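Local atomic coordinates of aromatic amino acid beta-eliminating lyase/threonine aldolase (Exiguobacterium sibiricum, PDB entry 3LWS), a protein that belongs to the beta-eliminating lyase family, within the pyridoxal-phosphate-dependent aminotransferase-like clan. Residues A[75-80]-A[227-232]; A[80-85]-A[220-225]. All blocks are in the same frame, centred on the assembly; numbering follows the deposited sequence.

Contact 1 (A[75-80]-A[227-232])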
loop_
_atom_site.group_PDB
_atom_site.type_symbol
_atom_site.label_atom_id
_atom_site.label_comp_id
_atom_site.label_asym_id
_atom_site.label_seq_id
_atom_site.Cartn_x
_atom_site.Cartn_y
_atom_site.Cartn_z
ATOM N N GLN A 75 1.870 -12.204 4.045
ATOM C CA GLN A 75 1.783 -13.655 4.358
ATOM C C GLN A 75 1.589 -14.540 3.125
ATOM O O GLN A 75 2.094 -15.658 3.094
ATOM C CB GLN A 75 0.718 -13.924 5.393
ATOM C CG GLN A 75 1.034 -13.286 6.675
ATOM C CD GLN A 75 0.307 -13.851 7.803
ATOM O OE1 GLN A 75 0.930 -14.489 8.683
ATOM N NE2 GLN A 75 -1.027 -13.637 7.841
ATOM N N GLN A 76 0.880 -14.011 2.127
ATOM C CA GLN A 76 0.798 -14.630 0.812
ATOM C C GLN A 76 2.177 -14.784 0.225
ATOM O O GLN A 76 2.554 -15.880 -0.236
ATOM C CB GLN A 76 -0.069 -13.817 -0.136
ATOM C CG GLN A 76 -1.544 -14.070 0.064
ATOM C CD GLN A 76 -2.410 -13.158 -0.755
ATOM O OE1 GLN A 76 -2.060 -12.799 -1.877
ATOM N NE2 GLN A 76 -3.570 -12.792 -0.217
ATOM N N VAL A 77 2.952 -13.706 0.285
ATOM C CA VAL A 77 4.327 -13.786 -0.203
ATOM C C VAL A 77 5.171 -14.823 0.550
ATOM O O VAL A 77 5.929 -15.580 -0.066
ATOM C CB VAL A 77 5.020 -12.440 -0.158
ATOM C CG1 VAL A 77 6.572 -12.645 -0.402
ATOM C CG2 VAL A 77 4.400 -11.523 -1.168
ATOM N N ALA A 78 5.035 -14.858 1.871
ATOM C CA ALA A 78 5.814 -15.803 2.706
ATOM C C ALA A 78 5.537 -17.239 2.267
ATOM O O ALA A 78 6.475 -18.012 1.992
ATOM C CB ALA A 78 5.481 -15.647 4.187
ATOM N N LEU A 79 4.248 -17.570 2.201
ATOM C CA LEU A 79 3.803 -18.938 1.867
ATOM C C LEU A 79 4.285 -19.362 0.473
ATOM O O LEU A 79 4.803 -20.483 0.289
ATOM C CB LEU A 79 2.280 -19.083 1.989
ATOM C CG LEU A 79 1.659 -19.036 3.400
ATOM C CD1 LEU A 79 0.219 -19.426 3.379
ATOM C CD2 LEU A 79 2.354 -19.936 4.319
ATOM N N ARG A 80 4.161 -18.442 -0.493
ATOM C CA ARG A 80 4.659 -18.675 -1.850
ATOM C C ARG A 80 6.165 -18.935 -1.881
ATOM O O ARG A 80 6.619 -19.846 -2.587
ATOM C CB ARG A 80 4.292 -17.512 -2.766
ATOM C CG ARG A 80 4.813 -17.606 -4.234
ATOM C CD ARG A 80 4.436 -18.919 -4.909
ATOM N NE ARG A 80 5.091 -19.047 -6.199
ATOM C CZ ARG A 80 4.578 -18.619 -7.349
ATOM N NH1 ARG A 80 3.407 -18.004 -7.394
ATOM N NH2 ARG A 80 5.269 -18.775 -8.470
ATOM N N ARG A 227 11.228 -9.174 -1.241
ATOM C CA ARG A 227 11.329 -7.857 -1.843
ATOM C C ARG A 227 10.998 -7.881 -3.322
ATOM O O ARG A 227 10.424 -6.934 -3.811
ATOM C CB ARG A 227 12.699 -7.216 -1.609
ATOM C CG ARG A 227 12.881 -6.741 -0.159
ATOM C CD ARG A 227 14.126 -5.887 0.005
ATOM N NE ARG A 227 14.316 -5.629 1.421
ATOM C CZ ARG A 227 15.009 -6.382 2.256
ATOM N NH1 ARG A 227 15.710 -7.425 1.818
ATOM N NH2 ARG A 227 15.064 -6.041 3.544
ATOM N N ILE A 228 11.305 -8.970 -4.029
ATOM C CA ILE A 228 10.926 -9.043 -5.439
ATOM C C ILE A 228 9.404 -9.248 -5.623
ATOM O O ILE A 228 8.778 -8.588 -6.456
ATOM C CB ILE A 228 11.766 -10.064 -6.203
ATOM C CG1 ILE A 228 13.172 -9.521 -6.431
ATOM C CG2 ILE A 228 11.146 -10.377 -7.540
ATOM C CD1 ILE A 228 14.200 -10.517 -6.182
ATOM N N TRP A 229 8.813 -10.120 -4.818
ATOM C CA TRP A 229 7.372 -10.287 -4.793
ATOM C C TRP A 229 6.724 -8.994 -4.338
ATOM O O TRP A 229 5.692 -8.623 -4.898
ATOM C CB TRP A 229 6.932 -11.449 -3.899
ATOM C CG TRP A 229 7.173 -12.830 -4.495
ATOM C CD1 TRP A 229 8.101 -13.747 -4.091
ATOM C CD2 TRP A 229 6.487 -13.415 -5.600
ATOM N NE1 TRP A 229 7.999 -14.888 -4.850
ATOM C CE2 TRP A 229 7.018 -14.700 -5.789
ATOM C CE3 TRP A 229 5.451 -12.980 -6.443
ATOM C CZ2 TRP A 229 6.578 -15.549 -6.815
ATOM C CZ3 TRP A 229 4.999 -13.826 -7.443
ATOM C CH2 TRP A 229 5.552 -15.103 -7.608
ATOM N N LYS A 230 7.304 -8.291 -3.359
ATOM C CA LYS A 230 6.715 -6.982 -2.972
ATOM C C LYS A 230 6.554 -6.007 -4.174
ATOM O O LYS A 230 5.530 -5.314 -4.333
ATOM C CB LYS A 230 7.525 -6.309 -1.852
ATOM C CG LYS A 230 6.820 -5.014 -1.359
ATOM C CD LYS A 230 7.390 -4.446 -0.067
ATOM C CE LYS A 230 8.778 -3.872 -0.231
ATOM N NZ LYS A 230 9.243 -3.191 1.005
ATOM N N ARG A 231 7.575 -5.930 -5.019
ATOM C CA ARG A 231 7.443 -5.155 -6.253
ATOM C C ARG A 231 6.394 -5.743 -7.232
ATOM O O ARG A 231 5.678 -4.999 -7.878
ATOM C CB ARG A 231 8.792 -5.065 -6.959
ATOM C CG ARG A 231 8.752 -4.267 -8.246
ATOM C CD ARG A 231 9.595 -3.023 -8.200
ATOM N NE ARG A 231 9.049 -2.125 -9.197
ATOM C CZ ARG A 231 8.386 -0.996 -8.958
ATOM N NH1 ARG A 231 8.246 -0.490 -7.731
ATOM N NH2 ARG A 231 7.906 -0.332 -9.994
ATOM N N ARG A 232 6.368 -7.067 -7.388
ATOM C CA ARG A 232 5.423 -7.720 -8.315
ATOM C C ARG A 232 4.008 -7.432 -7.893
ATOM O O ARG A 232 3.158 -7.217 -8.721
ATOM C CB ARG A 232 5.623 -9.222 -8.387
ATOM C CG ARG A 232 6.885 -9.655 -9.133
ATOM C CD ARG A 232 7.070 -11.157 -9.070
ATOM N NE ARG A 232 8.330 -11.573 -9.702
ATOM C CZ ARG A 232 8.970 -12.721 -9.461
ATOM N NH1 ARG A 232 8.483 -13.607 -8.620
ATOM N NH2 ARG A 232 10.119 -12.977 -10.058
#
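Trp229 packs against Val77 and Arg80 in a helix-to-helix contact between helix 71-86 and helix 220-232, two helices of the domain built round the seven-stranded mixed sheet. The indole fits against two residues one turn apart on the facing helix. At its base, Trp229 CB touches both methyls of Val77, with CG1 and CG2 each 3.7 Å away. The backbones draw nearest at this pair, Val77 CA and Trp229 CA being 6.5 Å apart. Further out, the six-membered end of the indole meets Arg80, whose CG lies 3.7 Å from Trp229 CZ2, over one ring face and toward its rim. The Arg80 chain starts with CG opposite the backbone N and then turns about CB-CG (chi2 53°), which carries the guanidinium past the end of the indole. There NH1 comes to 3.6 Å from Trp229 CH2; the two planes are 57° apart, so the groups meet at a slant. The arginine is also held by a salt bridge to Asp84 and a hydrogen bond to His111. Over the opposite indole face, toward the rim, lies NH1 of Arg232, whose NE bonds to Gln104 O of the second subunit. Around the contact, Val77 also rests on Phe68 of strand 64-68, while Leu110 of the second subunit packs on Trp229, bringing the helix pair to the dimer interface.

Contact 2 (A[80-85]-A[220-225])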
loop_
_atom_site.group_PDB
_atom_site.type_symbol
_atom_site.label_atom_id
_atom_site.label_comp_id
_atom_site.label_asym_id
_atom_site.label_seq_id
_atom_site.Cartn_x
_atom_site.Cartn_y
_atom_site.Cartn_z
ATOM N N ARG A 80 4.161 -18.442 -0.493
ATOM C CA ARG A 80 4.659 -18.675 -1.850
ATOM C C ARG A 80 6.165 -18.935 -1.881
ATOM O O ARG A 80 6.619 -19.846 -2.587
ATOM C CB ARG A 80 4.292 -17.512 -2.766
ATOM C CG ARG A 80 4.813 -17.606 -4.234
ATOM C CD ARG A 80 4.436 -18.919 -4.909
ATOM N NE ARG A 80 5.091 -19.047 -6.199
ATOM C CZ ARG A 80 4.578 -18.619 -7.349
ATOM N NH1 ARG A 80 3.407 -18.004 -7.394
ATOM N NH2 ARG A 80 5.269 -18.775 -8.470
ATOM N N ILE A 81 6.935 -18.156 -1.130
ATOM C CA ILE A 81 8.386 -18.361 -1.102
ATOM C C ILE A 81 8.687 -19.757 -0.580
ATOM O O ILE A 81 9.371 -20.510 -1.240
ATOM C CB ILE A 81 9.119 -17.299 -0.316
ATOM C CG1 ILE A 81 8.934 -15.950 -1.019
ATOM C CG2 ILE A 81 10.656 -17.622 -0.215
ATOM C CD1 ILE A 81 9.068 -14.740 -0.090
ATOM N N TRP A 82 8.127 -20.121 0.559
ATOM C CA TRP A 82 8.327 -21.460 1.096
ATOM C C TRP A 82 7.785 -22.561 0.180
ATOM O O TRP A 82 8.431 -23.571 0.025
ATOM C CB TRP A 82 7.750 -21.638 2.501
ATOM C CG TRP A 82 8.332 -20.712 3.565
ATOM C CD1 TRP A 82 7.608 -19.951 4.445
ATOM C CD2 TRP A 82 9.726 -20.458 3.873
ATOM N NE1 TRP A 82 8.449 -19.254 5.271
ATOM C CE2 TRP A 82 9.751 -19.561 4.961
ATOM C CE3 TRP A 82 10.952 -20.930 3.364
ATOM C CZ2 TRP A 82 10.952 -19.074 5.505
ATOM C CZ3 TRP A 82 12.132 -20.463 3.919
ATOM C CH2 TRP A 82 12.122 -19.536 4.972
ATOM N N SER A 83 6.635 -22.357 -0.440
ATOM C CA SER A 83 6.114 -23.317 -1.392
ATOM C C SER A 83 7.146 -23.532 -2.516
ATOM O O SER A 83 7.474 -24.671 -2.840
ATOM C CB SER A 83 4.795 -22.834 -1.984
ATOM O OG SER A 83 4.369 -23.652 -3.046
ATOM N N ASP A 84 7.667 -22.432 -3.065
ATOM C CA ASP A 84 8.716 -22.499 -4.111
ATOM C C ASP A 84 9.990 -23.200 -3.613
ATOM O O ASP A 84 10.559 -24.011 -4.308
ATOM C CB ASP A 84 9.085 -21.099 -4.628
ATOM C CG ASP A 84 8.073 -20.514 -5.607
ATOM O OD1 ASP A 84 7.081 -21.158 -6.023
ATOM O OD2 ASP A 84 8.279 -19.350 -5.990
ATOM N N GLU A 85 10.437 -22.885 -2.406
ATOM C CA GLU A 85 11.647 -23.489 -1.886
ATOM C C GLU A 85 11.515 -25.009 -1.695
ATOM O O GLU A 85 12.487 -25.743 -1.858
ATOM C CB GLU A 85 12.025 -22.832 -0.575
ATOM C CG GLU A 85 13.218 -23.428 0.099
ATOM C CD GLU A 85 13.760 -22.525 1.153
ATOM O OE1 GLU A 85 14.122 -21.380 0.815
ATOM O OE2 GLU A 85 13.804 -22.952 2.310
ATOM N N ALA A 220 17.919 -14.061 5.421
ATOM C CA ALA A 220 18.371 -13.137 4.401
ATOM C C ALA A 220 17.841 -13.413 2.992
ATOM O O ALA A 220 17.242 -12.493 2.381
ATOM C CB ALA A 220 19.926 -13.065 4.409
ATOM N N ALA A 221 18.037 -14.640 2.473
ATOM C CA ALA A 221 17.616 -15.019 1.095
ATOM C C ALA A 221 16.094 -14.972 0.916
ATOM O O ALA A 221 15.600 -14.480 -0.084
ATOM C CB ALA A 221 18.124 -16.420 0.721
ATOM N N PHE A 222 15.374 -15.498 1.896
ATOM C CA PHE A 222 13.908 -15.374 1.998
ATOM C C PHE A 222 13.435 -13.902 1.849
ATOM O O PHE A 222 12.561 -13.574 1.029
ATOM C CB PHE A 222 13.458 -15.976 3.335
ATOM C CG PHE A 222 11.995 -15.809 3.626
ATOM C CD1 PHE A 222 11.070 -16.730 3.144
ATOM C CD2 PHE A 222 11.550 -14.738 4.417
ATOM C CE1 PHE A 222 9.748 -16.581 3.395
ATOM C CE2 PHE A 222 10.239 -14.582 4.688
ATOM C CZ PHE A 222 9.306 -15.490 4.157
ATOM N N CYS A 223 14.033 -13.014 2.623
ATOM C CA CYS A 223 13.683 -11.585 2.532
ATOM C C CYS A 223 14.039 -10.974 1.183
ATOM O O CYS A 223 13.342 -10.101 0.730
ATOM C CB CYS A 223 14.305 -10.779 3.688
ATOM S SG CYS A 223 13.564 -11.241 5.263
ATOM N N GLN A 224 15.110 -11.428 0.535
ATOM C CA GLN A 224 15.466 -10.902 -0.790
ATOM C C GLN A 224 14.417 -11.226 -1.790
ATOM O O GLN A 224 14.040 -10.387 -2.597
ATOM C CB GLN A 224 16.800 -11.451 -1.303
ATOM C CG GLN A 224 17.996 -10.863 -0.625
ATOM C CD GLN A 224 19.221 -11.751 -0.771
ATOM O OE1 GLN A 224 19.354 -12.490 -1.750
ATOM N NE2 GLN A 224 20.111 -11.701 0.218
ATOM N N THR A 225 13.947 -12.467 -1.757
ATOM C CA THR A 225 12.866 -12.884 -2.618
ATOM C C THR A 225 11.569 -12.176 -2.307
ATOM O O THR A 225 10.831 -11.820 -3.237
ATOM C CB THR A 225 12.640 -14.392 -2.527
ATOM O OG1 THR A 225 13.909 -15.009 -2.706
ATOM C CG2 THR A 225 11.660 -14.866 -3.596
#
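Ile81 is the first residue of helix 71-86 to meet the start of helix 220-232, touching Phe222 and Thr225. The short helix axes approach to 10.6 Å with their N-to-C directions at 116°, a steeply crossed pair in the domain of the mixed sheet. CB of Ile81 points toward the other helix, and its branches spread over two residues. CG2, set opposite the backbone N, reaches Phe222 CD1 at 3.5 Å, CD1 lies over one face of the phenyl ring, and CG1 lies 3.9 Å from Thr225 CG2, the two side chains running past each other in opposite directions. Trp82 takes the other face of Phe222. The six-membered ring of its indole and the phenyl ring form an offset stack, their centroids 4.4 Å apart and their planes only 16° from parallel; the closest atoms are Trp82 CZ2 and Phe222 CD1 at 3.3 Å. With CG of Phe222 opposite its backbone N (chi1 175°), the phenyl ring extends across to helix 71-86 and ends between isoleucine and indole. The rotation of the indole is further fixed at its rim, where NE1 hydrogen-bonds to Ser199 of strand 199-203. Beyond it, at the end of the segment, the carboxyl carbon of Glu85 lies in the plane of the indole at its edge, and Glu85 is in turn salt-bridged to Arg171. Across the two helices the contact is thus apolar and aromatic, with the phenyl ring covered on both faces and the buried indole nitrogen satisfied by a serine; the charged groups pair within helix 71-86 or with other parts of the chain.

How the contacts relate
Contacts 1 and 2 are successive parts of a single interface between helix 71-86 and helix 220-232, their centres about 8 Å apart and Arg80 common to both segments of the first helix. They merge where Ile81 CG1 approaches Trp229 CD1 at 3.9 Å and where Phe222 CZ lies 3.8 Å from Ala78 CA. Contact 2 is nested along the chain within the loop that contact 1 closes. Contact 1 lies beside the second subunit, whereas no other chain touches contact 2. The loop both contacts close includes Lys206, modified with pyridoxal phosphate; neither contact contains that residue, and both belong to the helical packing of its domain.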